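PDB 4HYW: pyruvate kinase 1 from Trypanosoma brucei brucei, which catalyses the transfer of a phosphoryl group from phosphoenolpyruvate to ADP, yielding pyruvate and ATP, the final step of glycolysis. Local coordinates for residues I236-E241 with E254-I259; K86-R91 with A211-T216; D97-F102 with H169-D174; I127-L132 with V185-V190. All blocks are in the same frame, centred on the assembly; numbering follows the deposited sequence.

In the fold
From the N terminus, interaction 2 opens at 86-91, just after the third strand of the barrel, and closes at 211-216, after the fourth. Between these ends the chain makes a long excursion that holds interactions 3 and 4, which cross: 97-102 pairs with 169-174, while 127-132 reaches past it to 185-190. Interaction 1 follows in series, joining barrel strands 235-240 and 258-262 after a short helical crossover. Interaction 3 forms the outlying two-stranded sheet, interaction 4 lies nearer the barrel. R215 of interaction 2 hydrogen-bonds to the carbonyl oxygens of V185 and L187 in interaction 4, and S212 and A211 bond to K239 and I237 of interaction 1, so three contacts form a continuous path.

Interaction 1 of 4, residues I236-E241 with E254-I259; sequences IISKIE and EASNGI. With MG (magnesium ion), chain C.
N257 grips I236 twice. Its CG stands anti to its own carbonyl carbon (chi1 -52°), bringing the amide beside the backbone N, and OD1 accepts from I236 N at 2.6 Å, almost straight at 170°, while N257 N donates to I236 O at 2.9 Å. OD1 is also bonded by R224. One step on, S238 N donates to G258 O at 2.9 Å, and the hydroxyl of S238 gives its proton to S256 OG at 2.7 Å; S256 is tied back to I252 as well. On the other face of the sheet, I237 packs tightly: it lays CD1 over G258 CA at 3.7 Å, and its CG2 reaches I259 C at 3.5 Å. These are neighbouring parallel strands of the TIM barrel, linked by a beta-alpha-beta crossover through helices 243-247 and 249-255. I240 CG1 meets I259 CG2 more loosely, at 3.9 Å, yet both are buried, packed on I282 of helix 274-289. The solvent side is at N257, which is partly exposed. At the other end E241 OE1 binds the magnesium ion at 2.3 Å; D265 and four waters complete its shell, one of these waters donating to E241 OE2.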
loop_
_atom_site.group_PDB
_atom_site.type_symbol
_atom_site.label_atom_id
_atom_site.label_comp_id
_atom_site.label_asym_id
_atom_site.label_seq_id
_atom_site.Cartn_x
_atom_site.Cartn_y
_atom_site.Cartn_z
ATOM N N ILE A 236 -23.983 -8.250 27.934
ATOM C CA ILE A 236 -23.045 -7.695 28.925
ATOM C C ILE A 236 -21.989 -6.789 28.255
ATOM O O ILE A 236 -21.188 -7.247 27.407
ATOM C CB ILE A 236 -22.345 -8.806 29.730
ATOM C CG1 ILE A 236 -23.395 -9.716 30.382
ATOM C CG2 ILE A 236 -21.429 -8.215 30.804
ATOM C CD1 ILE A 236 -22.792 -10.785 31.264
ATOM N N ILE A 237 -22.105 -5.490 28.519
ATOM C CA ILE A 237 -21.137 -4.520 28.068
ATOM C C ILE A 237 -20.210 -4.247 29.233
ATOM O O ILE A 237 -20.634 -3.709 30.250
ATOM C CB ILE A 237 -21.808 -3.172 27.674
ATOM C CG1 ILE A 237 -22.983 -3.378 26.702
ATOM C CG2 ILE A 237 -20.778 -2.227 27.065
ATOM C CD1 ILE A 237 -22.621 -4.117 25.426
ATOM N N SER A 238 -18.961 -4.645 29.114
ATOM C CA SER A 238 -18.025 -4.460 30.214
ATOM C C SER A 238 -17.428 -3.059 30.215
ATOM O O SER A 238 -16.972 -2.561 29.169
ATOM C CB SER A 238 -16.931 -5.507 30.177
ATOM O OG SER A 238 -17.501 -6.793 30.342
ATOM N N LYS A 239 -17.505 -2.406 31.375
ATOM C CA LYS A 239 -16.837 -1.135 31.601
ATOM C C LYS A 239 -15.364 -1.314 31.969
ATOM O O LYS A 239 -15.031 -1.897 32.999
ATOM C CB LYS A 239 -17.566 -0.342 32.692
ATOM C CG LYS A 239 -18.989 0.011 32.302
ATOM C CD LYS A 239 -19.816 0.455 33.488
ATOM C CE LYS A 239 -19.546 1.905 33.877
ATOM N NZ LYS A 239 -20.101 2.135 35.246
ATOM N N ILE A 240 -14.487 -0.768 31.142
ATOM C CA ILE A 240 -13.062 -0.778 31.440
ATOM C C ILE A 240 -12.686 0.460 32.266
ATOM O O ILE A 240 -12.944 1.571 31.860
ATOM C CB ILE A 240 -12.231 -0.817 30.146
ATOM C CG1 ILE A 240 -12.649 -2.016 29.302
ATOM C CG2 ILE A 240 -10.740 -0.868 30.464
ATOM C CD1 ILE A 240 -12.537 -3.349 30.022
ATOM N N GLU A 241 -12.146 0.244 33.463
ATOM C CA GLU A 241 -12.138 1.293 34.488
ATOM C C GLU A 241 -10.795 1.469 35.138
ATOM O O GLU A 241 -10.589 2.440 35.840
ATOM C CB GLU A 241 -13.204 1.022 35.565
ATOM C CG GLU A 241 -14.615 1.339 35.118
ATOM C CD GLU A 241 -15.585 1.443 36.275
ATOM O OE1 GLU A 241 -15.161 1.912 37.354
ATOM O OE2 GLU A 241 -16.772 1.056 36.114
ATOM N N GLU A 254 -13.250 -11.023 24.492
ATOM C CA GLU A 254 -13.725 -12.352 24.112
ATOM C C GLU A 254 -14.976 -12.731 24.923
ATOM O O GLU A 254 -15.971 -13.135 24.363
ATOM C CB GLU A 254 -12.612 -13.394 24.289
ATOM C CG GLU A 254 -12.872 -14.739 23.616
ATOM C CD GLU A 254 -13.694 -15.696 24.487
ATOM O OE1 GLU A 254 -13.775 -15.481 25.728
ATOM O OE2 GLU A 254 -14.260 -16.675 23.931
ATOM N N ALA A 255 -14.964 -12.425 26.218
ATOM C CA ALA A 255 -16.026 -12.858 27.119
ATOM C C ALA A 255 -17.273 -11.983 27.079
ATOM O O ALA A 255 -18.339 -12.390 27.563
ATOM C CB ALA A 255 -15.508 -12.953 28.535
ATOM N N SER A 256 -17.150 -10.767 26.548
ATOM C CA SER A 256 -18.242 -9.791 26.656
ATOM C C SER A 256 -19.024 -9.733 25.356
ATOM O O SER A 256 -18.566 -10.250 24.327
ATOM C CB SER A 256 -17.688 -8.407 26.994
ATOM O OG SER A 256 -16.981 -8.412 28.231
ATOM N N ASN A 257 -20.193 -9.093 25.387
ATOM C CA ASN A 257 -20.895 -8.765 24.149
ATOM C C ASN A 257 -20.436 -7.406 23.597
ATOM O O ASN A 257 -20.754 -7.048 22.484
ATOM C CB ASN A 257 -22.415 -8.751 24.370
ATOM C CG ASN A 257 -22.927 -10.024 25.037
ATOM O OD1 ASN A 257 -23.186 -10.049 26.239
ATOM N ND2 ASN A 257 -23.109 -11.056 24.260
ATOM N N GLY A 258 -19.730 -6.638 24.423
ATOM C CA GLY A 258 -19.352 -5.274 24.073
ATOM C C GLY A 258 -18.541 -4.600 25.165
ATOM O O GLY A 258 -18.401 -5.133 26.271
ATOM N N ILE A 259 -18.020 -3.420 24.860
ATOM C CA ILE A 259 -17.180 -2.706 25.794
ATOM C C ILE A 259 -17.653 -1.256 25.961
ATOM O O ILE A 259 -18.101 -0.614 24.981
ATOM C CB ILE A 259 -15.737 -2.672 25.289
ATOM C CG1 ILE A 259 -15.169 -4.094 25.178
ATOM C CG2 ILE A 259 -14.900 -1.738 26.163
ATOM C CD1 ILE A 259 -15.159 -4.872 26.486
HETATM MG MG MG C . -16.064 2.662 39.308
HETATM O O HOH W 1 -17.902 2.436 38.209
HETATM O O HOH W 2 -16.246 0.629 39.814
HETATM O O HOH W 3 -14.282 3.461 39.685
HETATM O O HOH W 4 -17.218 4.262 40.132
#

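Interaction 2 of 4, residues K86-R91 with A211-T216; sequences KGPEIR and ASFIRT
P88 meets F213 and R215 through the apex of its ring: CG lies 4.1 Å from F213 CD2 and 4.1 Å from R215 NH2, reaching both flat groups obliquely. P88 and R215 run alongside one another in opposite directions. In a second non-polar touch the CB of S212 rests on the G87 backbone, coming right up to its bare CA at 3.9 Å. No hydrogen bond crosses between the loops; the polar groups bond within their own segment or to third parties. R215 bends at chi2 and chi3 so that its guanidinium folds back on its own loop: NE donates to F213 O at 2.7 Å, nearly straight at 172° and close to the guanidinium plane, and NH2 adds a weak bond to the same oxygen. CE2 of F213 stands 3.4 Å above one face of this guanidinium, toward its rim. On 86-91, K86 NZ reaches E89 OE2 at 3.1 Å from above the carboxylate plane, and R91 NH1 meets the same E89 OE2 at 2.7 Å, a salt-bridge network in which two cations share one carboxylate, probably stabilising its charged form. S212 OG, by contrast, is bonded to T85 O and K239 NZ, and its side chain is about 4 Å from the potassium ion. The two loops leave adjacent barrel strands, 80-84 and 208-211, at the magnesium-bearing end; G87 N is held by D194 of helix 192-203, and T216 caps helix 217-227 through Q219 N.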
loop_
_atom_site.group_PDB
_atom_site.type_symbol
_atom_site.label_atom_id
_atom_site.label_comp_id
_atom_site.label_asym_id
_atom_site.label_seq_id
_atom_site.Cartn_x
_atom_site.Cartn_y
_atom_site.Cartn_z
ATOM N N LYS A 86 -23.821 -0.263 40.018
ATOM C CA LYS A 86 -22.940 0.400 40.975
ATOM C C LYS A 86 -21.554 -0.237 40.985
ATOM O O LYS A 86 -20.549 0.441 40.818
ATOM C CB LYS A 86 -23.549 0.375 42.375
ATOM C CG LYS A 86 -22.719 1.113 43.414
ATOM C CD LYS A 86 -23.299 0.939 44.813
ATOM C CE LYS A 86 -23.734 2.266 45.411
ATOM N NZ LYS A 86 -22.564 3.121 45.755
ATOM N N GLY A 87 -21.514 -1.555 41.118
ATOM C CA GLY A 87 -20.252 -2.283 41.116
ATOM C C GLY A 87 -19.606 -2.259 42.486
ATOM O O GLY A 87 -19.969 -1.451 43.330
ATOM N N PRO A 88 -18.637 -3.150 42.720
ATOM C CA PRO A 88 -18.021 -3.110 44.026
ATOM C C PRO A 88 -17.192 -1.838 44.176
ATOM O O PRO A 88 -16.826 -1.220 43.176
ATOM C CB PRO A 88 -17.114 -4.334 44.005
ATOM C CG PRO A 88 -16.666 -4.410 42.571
ATOM C CD PRO A 88 -17.836 -3.921 41.751
ATOM N N GLU A 89 -16.854 -1.502 45.418
ATOM C CA GLU A 89 -16.249 -0.220 45.762
ATOM C C GLU A 89 -15.189 -0.427 46.843
ATOM O O GLU A 89 -15.319 -1.312 47.690
ATOM C CB GLU A 89 -17.313 0.738 46.305
ATOM C CG GLU A 89 -18.224 1.320 45.252
ATOM C CD GLU A 89 -19.224 2.297 45.831
ATOM O OE1 GLU A 89 -19.687 2.076 46.976
ATOM O OE2 GLU A 89 -19.561 3.281 45.129
ATOM N N ILE A 90 -14.171 0.426 46.850
ATOM C CA ILE A 90 -13.399 0.658 48.049
ATOM C C ILE A 90 -13.707 2.057 48.611
ATOM O O ILE A 90 -13.654 3.068 47.889
ATOM C CB ILE A 90 -11.881 0.511 47.777
ATOM C CG1 ILE A 90 -11.590 -0.801 47.032
ATOM C CG2 ILE A 90 -11.093 0.563 49.075
ATOM C CD1 ILE A 90 -10.118 -0.997 46.670
ATOM N N ARG A 91 -13.956 2.128 49.909
ATOM C CA ARG A 91 -14.202 3.412 50.551
ATOM C C ARG A 91 -13.459 3.544 51.871
ATOM O O ARG A 91 -13.109 2.546 52.500
ATOM C CB ARG A 91 -15.700 3.609 50.758
ATOM C CG ARG A 91 -16.524 3.116 49.578
ATOM C CD ARG A 91 -17.832 3.857 49.468
ATOM N NE ARG A 91 -17.649 5.229 48.993
ATOM C CZ ARG A 91 -18.237 5.734 47.910
ATOM N NH1 ARG A 91 -19.023 4.973 47.155
ATOM N NH2 ARG A 91 -18.061 7.010 47.597
ATOM N N ALA A 211 -21.676 -3.375 32.932
ATOM C CA ALA A 211 -21.076 -3.944 34.129
ATOM C C ALA A 211 -19.842 -3.177 34.589
ATOM O O ALA A 211 -18.807 -3.189 33.920
ATOM C CB ALA A 211 -20.731 -5.388 33.891
ATOM N N SER A 212 -19.915 -2.634 35.799
ATOM C CA SER A 212 -18.874 -1.764 36.328
ATOM C C SER A 212 -17.614 -2.515 36.698
ATOM O O SER A 212 -17.669 -3.678 37.074
ATOM C CB SER A 212 -19.388 -0.999 37.543
ATOM O OG SER A 212 -20.399 -0.076 37.169
ATOM N N PHE A 213 -16.470 -1.842 36.548
ATOM C CA PHE A 213 -15.231 -2.274 37.141
ATOM C C PHE A 213 -14.824 -3.710 36.758
ATOM O O PHE A 213 -14.295 -4.455 37.581
ATOM C CB PHE A 213 -15.301 -2.112 38.654
ATOM C CG PHE A 213 -13.968 -1.949 39.308
ATOM C CD1 PHE A 213 -13.141 -0.881 38.984
ATOM C CD2 PHE A 213 -13.573 -2.809 40.321
ATOM C CE1 PHE A 213 -11.925 -0.688 39.638
ATOM C CE2 PHE A 213 -12.345 -2.637 40.962
ATOM C CZ PHE A 213 -11.524 -1.573 40.623
ATOM N N ILE A 214 -14.957 -4.045 35.485
ATOM C CA ILE A 214 -14.465 -5.327 34.984
ATOM C C ILE A 214 -12.965 -5.333 34.768
ATOM O O ILE A 214 -12.426 -4.542 33.973
ATOM C CB ILE A 214 -15.141 -5.704 33.681
ATOM C CG1 ILE A 214 -16.644 -5.914 33.915
ATOM C CG2 ILE A 214 -14.480 -6.942 33.092
ATOM C CD1 ILE A 214 -16.973 -7.138 34.748
ATOM N N ARG A 215 -12.297 -6.294 35.387
ATOM C CA ARG A 215 -10.833 -6.343 35.366
ATOM C C ARG A 215 -10.322 -7.608 34.703
ATOM O O ARG A 215 -9.156 -7.670 34.315
ATOM C CB ARG A 215 -10.283 -6.255 36.797
ATOM C CG ARG A 215 -10.663 -4.971 37.510
ATOM C CD ARG A 215 -10.969 -5.204 38.985
ATOM N NE ARG A 215 -12.368 -5.551 39.170
ATOM C CZ ARG A 215 -12.827 -6.322 40.148
ATOM N NH1 ARG A 215 -12.007 -6.799 41.059
ATOM N NH2 ARG A 215 -14.108 -6.628 40.200
ATOM N N THR A 216 -11.164 -8.651 34.666
ATOM C CA THR A 216 -10.756 -9.969 34.161
ATOM C C THR A 216 -11.908 -10.620 33.372
ATOM O O THR A 216 -13.080 -10.405 33.677
ATOM C CB THR A 216 -10.360 -10.935 35.328
ATOM O OG1 THR A 216 -11.545 -11.403 35.984
ATOM C CG2 THR A 216 -9.476 -10.254 36.339
#

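Interaction 3 of 4, residues D97-F102 with H169-D174; sequences DGEVSF and HHRLTD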
loop_
_atom_site.group_PDB
_atom_site.type_symbol
_atom_site.label_atom_id
_atom_site.label_comp_id
_atom_site.label_asym_id
_atom_site.label_seq_id
_atom_site.Cartn_x
_atom_site.Cartn_y
_atom_site.Cartn_z
ATOM N N ASP A 97 -16.679 13.811 63.789
ATOM C CA ASP A 97 -17.201 15.106 63.365
ATOM C C ASP A 97 -17.574 15.118 61.879
ATOM O O ASP A 97 -17.898 16.170 61.319
ATOM C CB ASP A 97 -16.199 16.227 63.694
ATOM C CG ASP A 97 -15.765 16.217 65.175
ATOM O OD1 ASP A 97 -16.534 15.710 66.029
ATOM O OD2 ASP A 97 -14.652 16.704 65.479
ATOM N N GLY A 98 -17.534 13.940 61.251
ATOM C CA GLY A 98 -18.003 13.777 59.875
ATOM C C GLY A 98 -17.056 14.329 58.818
ATOM O O GLY A 98 -17.353 14.279 57.615
ATOM N N GLU A 99 -15.913 14.855 59.258
ATOM C CA GLU A 99 -14.946 15.455 58.338
ATOM C C GLU A 99 -13.564 15.672 58.965
ATOM O O GLU A 99 -13.413 15.659 60.186
ATOM C CB GLU A 99 -15.487 16.770 57.781
ATOM C CG GLU A 99 -15.561 17.895 58.798
ATOM C CD GLU A 99 -15.854 19.236 58.155
ATOM O OE1 GLU A 99 -15.582 19.389 56.949
ATOM O OE2 GLU A 99 -16.373 20.128 58.851
ATOM N N VAL A 100 -12.559 15.854 58.114
ATOM C CA VAL A 100 -11.204 16.180 58.563
ATOM C C VAL A 100 -10.399 16.741 57.414
ATOM O O VAL A 100 -10.559 16.308 56.266
ATOM C CB VAL A 100 -10.485 14.944 59.141
ATOM C CG1 VAL A 100 -9.995 14.034 58.027
ATOM C CG2 VAL A 100 -9.337 15.362 60.045
ATOM N N SER A 101 -9.568 17.741 57.706
ATOM C CA SER A 101 -8.829 18.465 56.655
ATOM C C SER A 101 -7.359 18.110 56.672
ATOM O O SER A 101 -6.747 18.037 57.726
ATOM C CB SER A 101 -8.990 19.969 56.821
ATOM O OG SER A 101 -10.345 20.347 56.714
ATOM N N PHE A 102 -6.800 17.873 55.497
ATOM C CA PHE A 102 -5.396 17.528 55.375
ATOM C C PHE A 102 -4.651 18.614 54.614
ATOM O O PHE A 102 -5.201 19.241 53.708
ATOM C CB PHE A 102 -5.246 16.200 54.644
ATOM C CG PHE A 102 -5.791 15.028 55.399
ATOM C CD1 PHE A 102 -5.035 14.409 56.398
ATOM C CD2 PHE A 102 -7.050 14.523 55.104
ATOM C CE1 PHE A 102 -5.529 13.318 57.084
ATOM C CE2 PHE A 102 -7.549 13.426 55.788
ATOM C CZ PHE A 102 -6.794 12.831 56.792
ATOM N N HIS A 169 -3.821 19.701 49.570
ATOM C CA HIS A 169 -4.927 20.173 50.413
ATOM C C HIS A 169 -6.226 19.486 50.056
ATOM O O HIS A 169 -6.629 19.471 48.893
ATOM C CB HIS A 169 -5.094 21.690 50.278
ATOM C CG HIS A 169 -3.940 22.491 50.854
ATOM N ND1 HIS A 169 -3.754 22.652 52.184
ATOM C CD2 HIS A 169 -2.921 23.215 50.226
ATOM C CE1 HIS A 169 -2.666 23.420 52.396
ATOM N NE2 HIS A 169 -2.155 23.759 51.200
ATOM N N HIS A 170 -6.899 18.924 51.061
ATOM C CA HIS A 170 -8.236 18.396 50.864
ATOM C C HIS A 170 -9.008 18.189 52.143
ATOM O O HIS A 170 -8.458 17.792 53.169
ATOM C CB HIS A 170 -8.187 17.108 50.062
ATOM C CG HIS A 170 -9.515 16.710 49.474
ATOM N ND1 HIS A 170 -10.133 17.434 48.518
ATOM C CD2 HIS A 170 -10.333 15.604 49.718
ATOM C CE1 HIS A 170 -11.282 16.827 48.171
ATOM N NE2 HIS A 170 -11.402 15.710 48.900
ATOM N N ARG A 171 -10.307 18.443 52.068
ATOM C CA ARG A 171 -11.241 18.156 53.151
ATOM C C ARG A 171 -11.968 16.842 52.843
ATOM O O ARG A 171 -12.469 16.638 51.743
ATOM C CB ARG A 171 -12.241 19.312 53.269
ATOM C CG ARG A 171 -13.342 19.133 54.299
ATOM C CD ARG A 171 -14.409 20.202 54.101
ATOM N NE ARG A 171 -15.629 19.902 54.838
ATOM C CZ ARG A 171 -16.756 19.448 54.289
ATOM N NH1 ARG A 171 -17.803 19.187 55.058
ATOM N NH2 ARG A 171 -16.831 19.230 52.982
ATOM N N LEU A 172 -12.002 15.946 53.811
ATOM C CA LEU A 172 -12.421 14.587 53.563
ATOM C C LEU A 172 -13.666 14.311 54.395
ATOM O O LEU A 172 -13.673 14.561 55.598
ATOM C CB LEU A 172 -11.300 13.634 53.967
ATOM C CG LEU A 172 -11.033 12.355 53.179
ATOM C CD1 LEU A 172 -10.977 12.607 51.683
ATOM C CD2 LEU A 172 -9.749 11.692 53.674
ATOM N N THR A 173 -14.733 13.837 53.753
ATOM C CA THR A 173 -15.945 13.470 54.488
ATOM C C THR A 173 -16.127 11.950 54.581
ATOM O O THR A 173 -15.320 11.178 54.039
ATOM C CB THR A 173 -17.226 14.153 53.910
ATOM O OG1 THR A 173 -17.304 13.947 52.493
ATOM C CG2 THR A 173 -17.222 15.660 54.194
ATOM N N ASP A 174 -17.173 11.526 55.278
ATOM C CA ASP A 174 -17.422 10.105 55.513
ATOM C C ASP A 174 -17.455 9.293 54.214
ATOM O O ASP A 174 -18.024 9.727 53.213
ATOM C CB ASP A 174 -18.739 9.914 56.280
ATOM C CG ASP A 174 -18.617 10.266 57.767
ATOM O OD1 ASP A 174 -17.555 10.790 58.179
ATOM O OD2 ASP A 174 -19.602 10.048 58.512
#
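CG of F102 turns anti to its carbonyl carbon (chi1 -66°), while L172 adopts an unstaggered first torsion (chi1 -144°); together they carry CE2 of the ring to within 3.5 Å of L172 CD2, an oblique meeting of two buried side chains. V100 adds a looser apolar touch to L172 on this face, and H170 also lies on it, its NE2 bonded to D145. The backbones form an antiparallel two-stranded ladder. In the hydrogen-bonded pair V100 with L172, V100 N donates to L172 O at 3.0 Å and L172 N to V100 O at 2.9 Å. In the pair F102 with H170, F102 N to H170 O is 2.9 Å and straight, at 172°, while H170 N to F102 O stretches to 3.2 Å. Between them S101 and R171 make a non-hydrogen-bonded pair. CA-H...O contacts reinforce the ladder, as from E99 CA to L172 O at 3.2 Å. The opposite face carries E99, S101, R171 and T173. E99 and R171 approach there, but the modelled distance is too short to be trusted. The ladder lies in the small domain that pyruvate kinases insert after the third barrel strand. Its pairing rests on backbone bonds and the F102-L172 apolar contact, with any E99-R171 attraction probably screened by solvent.

Interaction 4 of 4, residues I127-L132 with V185-V190; sequences IDYPQL and VDLPAV
Y129 reaches V185, D186 and L187 with one side of its ring and its hydroxyl. From CB, CG departs anti to the backbone N (chi1 -173°), aiming the ring at the other loop. Along that side CD1 comes first, 4.4 Å from L187 CD2, a light apolar touch. CE1 follows, 3.8 Å from D186 OD1, with CG1 of V185 a little farther off; the ring and carboxylate planes stand 64° apart, and the two side chains pass at a slant. At the tip, OH accepts from D186 N at 2.9 Å, a nearly straight bond of 165° that fixes the tyrosine end, its donor at the ring edge, in plane. The same oxygen also touches V185 CA, at 3.3 Å. One ring face has Q131 N and a water above its rim. This water accepts from Q131 N at 2.8 Å and gives a weak bond to D186 OD1, bridging the loops a second time. Beside it, Q131 CG packs against D186 OD2 at 3.4 Å, while the Q131 amide oxygen turns to N134. D186 and Q131 are exposed, so this flank faces solvent, whereas Y129 and V185 are buried. Residues Y129 to L132 form a type I turn, and Q131 is the N-cap of helix 132-135. V185 O and L187 O are both bonded by R215. The position matches the junction of small domain and TIM barrel in pyruvate kinases; the L187 side chain is about 8 Å from the magnesium ion, consistent with a place at the edge of the active-site cleft.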
loop_
_atom_site.group_PDB
_atom_site.type_symbol
_atom_site.label_atom_id
_atom_site.label_comp_id
_atom_site.label_asym_id
_atom_site.label_seq_id
_atom_site.Cartn_x
_atom_site.Cartn_y
_atom_site.Cartn_z
ATOM N N ILE A 127 -9.714 2.106 55.673
ATOM C CA ILE A 127 -10.045 1.822 54.285
ATOM C C ILE A 127 -10.472 0.356 54.187
ATOM O O ILE A 127 -9.827 -0.512 54.766
ATOM C CB ILE A 127 -8.816 2.066 53.394
ATOM C CG1 ILE A 127 -8.414 3.553 53.424
ATOM C CG2 ILE A 127 -9.066 1.560 51.982
ATOM C CD1 ILE A 127 -7.245 3.913 52.506
ATOM N N ASP A 128 -11.638 0.107 53.601
ATOM C CA ASP A 128 -12.306 -1.201 53.733
ATOM C C ASP A 128 -11.757 -2.265 52.748
ATOM O O ASP A 128 -12.504 -3.108 52.266
ATOM C CB ASP A 128 -13.836 -1.060 53.579
ATOM C CG ASP A 128 -14.262 -0.581 52.162
ATOM O OD1 ASP A 128 -13.384 -0.414 51.271
ATOM O OD2 ASP A 128 -15.481 -0.406 51.931
ATOM N N TYR A 129 -10.454 -2.253 52.501
ATOM C CA TYR A 129 -9.862 -3.219 51.587
ATOM C C TYR A 129 -8.780 -4.081 52.261
ATOM O O TYR A 129 -7.638 -3.659 52.360
ATOM C CB TYR A 129 -9.275 -2.494 50.369
ATOM C CG TYR A 129 -8.787 -3.413 49.308
ATOM C CD1 TYR A 129 -9.668 -4.225 48.614
ATOM C CD2 TYR A 129 -7.431 -3.527 49.032
ATOM C CE1 TYR A 129 -9.212 -5.077 47.609
ATOM C CE2 TYR A 129 -6.972 -4.350 48.017
ATOM C CZ TYR A 129 -7.865 -5.130 47.317
ATOM O OH TYR A 129 -7.402 -6.013 46.363
ATOM N N PRO A 130 -9.137 -5.313 52.693
ATOM C CA PRO A 130 -8.236 -6.074 53.583
ATOM C C PRO A 130 -6.866 -6.368 52.964
ATOM O O PRO A 130 -5.890 -6.531 53.694
ATOM C CB PRO A 130 -9.001 -7.381 53.822
ATOM C CG PRO A 130 -10.441 -7.003 53.662
ATOM C CD PRO A 130 -10.458 -5.966 52.562
ATOM N N GLN A 131 -6.791 -6.435 51.635
ATOM C CA GLN A 131 -5.531 -6.763 50.964
ATOM C C GLN A 131 -4.638 -5.524 50.747
ATOM O O GLN A 131 -3.688 -5.562 49.941
ATOM C CB GLN A 131 -5.793 -7.470 49.617
ATOM C CG GLN A 131 -6.147 -8.956 49.721
ATOM C CD GLN A 131 -4.993 -9.806 50.245
ATOM O OE1 GLN A 131 -3.902 -9.826 49.669
ATOM N NE2 GLN A 131 -5.231 -10.507 51.343
ATOM N N LEU A 132 -4.934 -4.440 51.474
ATOM C CA LEU A 132 -4.312 -3.145 51.205
ATOM C C LEU A 132 -2.775 -3.187 51.269
ATOM O O LEU A 132 -2.098 -2.694 50.356
ATOM C CB LEU A 132 -4.864 -2.045 52.135
ATOM C CG LEU A 132 -4.296 -0.636 51.865
ATOM C CD1 LEU A 132 -4.587 -0.179 50.436
ATOM C CD2 LEU A 132 -4.787 0.398 52.875
ATOM N N VAL A 185 -6.843 -5.761 42.190
ATOM C CA VAL A 185 -7.871 -5.422 43.137
ATOM C C VAL A 185 -8.839 -6.576 43.153
ATOM O O VAL A 185 -9.455 -6.884 42.131
ATOM C CB VAL A 185 -8.612 -4.126 42.736
ATOM C CG1 VAL A 185 -9.949 -4.031 43.446
ATOM C CG2 VAL A 185 -7.767 -2.908 43.071
ATOM N N ASP A 186 -8.900 -7.277 44.277
ATOM C CA ASP A 186 -9.563 -8.566 44.305
ATOM C C ASP A 186 -10.995 -8.501 44.824
ATOM O O ASP A 186 -11.490 -9.457 45.407
ATOM C CB ASP A 186 -8.720 -9.623 45.058
ATOM C CG ASP A 186 -8.871 -9.543 46.592
ATOM O OD1 ASP A 186 -9.732 -8.779 47.094
ATOM O OD2 ASP A 186 -8.131 -10.270 47.293
ATOM N N LEU A 187 -11.687 -7.406 44.530
ATOM C CA LEU A 187 -13.127 -7.343 44.758
ATOM C C LEU A 187 -13.872 -8.355 43.882
ATOM O O LEU A 187 -13.419 -8.697 42.786
ATOM C CB LEU A 187 -13.674 -5.934 44.496
ATOM C CG LEU A 187 -13.097 -4.740 45.266
ATOM C CD1 LEU A 187 -13.389 -3.468 44.489
ATOM C CD2 LEU A 187 -13.639 -4.639 46.685
ATOM N N PRO A 188 -15.033 -8.819 44.361
ATOM C CA PRO A 188 -15.899 -9.671 43.558
ATOM C C PRO A 188 -16.373 -8.968 42.290
ATOM O O PRO A 188 -16.402 -7.736 42.234
ATOM C CB PRO A 188 -17.082 -9.949 44.487
ATOM C CG PRO A 188 -17.063 -8.830 45.480
ATOM C CD PRO A 188 -15.627 -8.476 45.667
ATOM N N ALA A 189 -16.697 -9.751 41.271
ATOM C CA ALA A 189 -17.303 -9.226 40.059
ATOM C C ALA A 189 -18.562 -8.456 40.402
ATOM O O ALA A 189 -18.814 -7.379 39.881
ATOM C CB ALA A 189 -17.630 -10.366 39.107
ATOM N N VAL A 190 -19.338 -9.000 41.315
ATOM C CA VAL A 190 -20.606 -8.419 41.637
ATOM C C VAL A 190 -20.749 -8.306 43.145
ATOM O O VAL A 190 -20.430 -9.237 43.874
ATOM C CB VAL A 190 -21.759 -9.241 41.028
ATOM C CG1 VAL A 190 -21.325 -10.683 40.822
ATOM C CG2 VAL A 190 -22.984 -9.182 41.910
HETATM O O HOH W 5 -8.929 -7.389 50.109
#